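Local coordinates for Non-structural protein 3 (Porcine deltacoronavirus, PDB 6LN0) that joins a macro domain, which probably binds ADP-ribose, to a papain-like protease domain that probably cleaves the viral replicase polyprotein, at residues A141-S144 with D145-R148. Numbering follows the deposited sequence.
Sequences ACPS and DIGR
Ile146 reaches back to Pro143 with its short branch, packing against the bend that carries the chain from a helix into a strand. The methyl CG2 lies 3.9 Å from Pro143 CB and equally 3.9 Å from Pro143 CD, so it meets two corners of the pyrrolidine ring, and the two side chains run at a slant to each other. The same methyl comes within 3.2 Å of the carbonyl O of Pro143, a snug fit of carbon against oxygen. With CG1 anti to the backbone N (chi1 173°), CG2 is held between N and the carbonyl carbon, on the proline side. Beta-branched isoleucine suits the spot because its second branch can lie against the proline ring while CG1 extends the other way. Cys142 adds a looser apolar contact, SG to Ile146 CG2 at 4.3 Å.

Asp145 turns one carboxylate oxygen back toward the proline: OD1 stands 3.8 Å from Pro143 CB, a van der Waals contact and not a hydrogen bond. Here a polar side chain suits an exposed corner, as does that of Ser144, which is directed away overall although its CB still touches the N of Asp145.

Further out, the backbone is tied to the neighbouring strand 10-17 and the residue just before it by hydrogen bonds, Ser144 with Thr12, Asp145 with Ser10, and Gly147 with Ser10 and Lys13. Gly147 has positive phi (31°), a conformation easily adopted without a side chain. Leu111 touches both Pro143 and Ile146, extending their apolar patch, while the guanidinium of Arg148 forms a salt bridge with Glu15. Pro143, lacking an amide hydrogen and with phi fixed by its ring, suits the exit from helix 131-141. The bend thus completes the beta-alpha-beta crossover from strand 117-120 through that helix to the adjacent parallel strand 146-152, as expected in the alpha/beta/alpha sandwich of a macro domain.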
# COMPACT_ATOMS: atom_id res chain seq x y z
N ALA A 141 -16.82 -14.70 19.49
CA ALA A 141 -17.33 -16.04 19.72
C ALA A 141 -17.92 -16.70 18.49
O ALA A 141 -17.98 -17.94 18.43
CB ALA A 141 -18.40 -16.02 20.83
N CYS A 142 -18.34 -15.91 17.50
CA CYS A 142 -19.00 -16.47 16.34
C CYS A 142 -18.06 -17.37 15.55
O CYS A 142 -17.00 -16.90 15.11
CB CYS A 142 -19.53 -15.32 15.48
SG CYS A 142 -20.70 -15.85 14.23
N PRO A 143 -18.38 -18.65 15.39
CA PRO A 143 -17.58 -19.52 14.52
C PRO A 143 -17.69 -19.09 13.07
O PRO A 143 -18.57 -18.32 12.68
CB PRO A 143 -18.17 -20.91 14.73
CG PRO A 143 -18.81 -20.82 16.10
CD PRO A 143 -19.35 -19.42 16.19
N SER A 144 -16.78 -19.62 12.24
CA SER A 144 -16.63 -19.19 10.85
C SER A 144 -17.49 -19.98 9.87
O SER A 144 -17.66 -19.53 8.73
CB SER A 144 -15.16 -19.30 10.43
OG SER A 144 -14.56 -20.50 10.91
N ASP A 145 -18.09 -21.09 10.29
CA ASP A 145 -18.78 -21.98 9.36
C ASP A 145 -20.27 -22.14 9.69
O ASP A 145 -20.90 -23.10 9.24
CB ASP A 145 -18.10 -23.35 9.35
CG ASP A 145 -18.01 -23.97 10.73
OD1 ASP A 145 -17.97 -23.22 11.73
OD2 ASP A 145 -17.98 -25.22 10.82
N ILE A 146 -20.84 -21.21 10.45
CA ILE A 146 -22.19 -21.37 10.98
C ILE A 146 -23.14 -20.45 10.21
O ILE A 146 -23.84 -19.61 10.80
CB ILE A 146 -22.17 -21.13 12.51
CG1 ILE A 146 -23.55 -21.11 13.16
CG2 ILE A 146 -21.40 -19.87 12.86
CD1 ILE A 146 -23.46 -20.84 14.63
N GLY A 147 -23.13 -20.57 8.88
CA GLY A 147 -24.07 -19.96 7.96
C GLY A 147 -24.70 -18.62 8.31
O GLY A 147 -24.04 -17.73 8.85
N ARG A 148 -25.98 -18.49 8.01
CA ARG A 148 -26.69 -17.24 8.24
C ARG A 148 -27.02 -17.05 9.72
O ARG A 148 -27.49 -17.99 10.39
CB ARG A 148 -27.96 -17.23 7.39
CG ARG A 148 -28.87 -16.06 7.66
CD ARG A 148 -30.30 -16.37 7.21
NE ARG A 148 -31.17 -15.22 7.43
CZ ARG A 148 -32.44 -15.28 7.85
NH1 ARG A 148 -33.11 -14.15 8.02
NH2 ARG A 148 -33.03 -16.44 8.07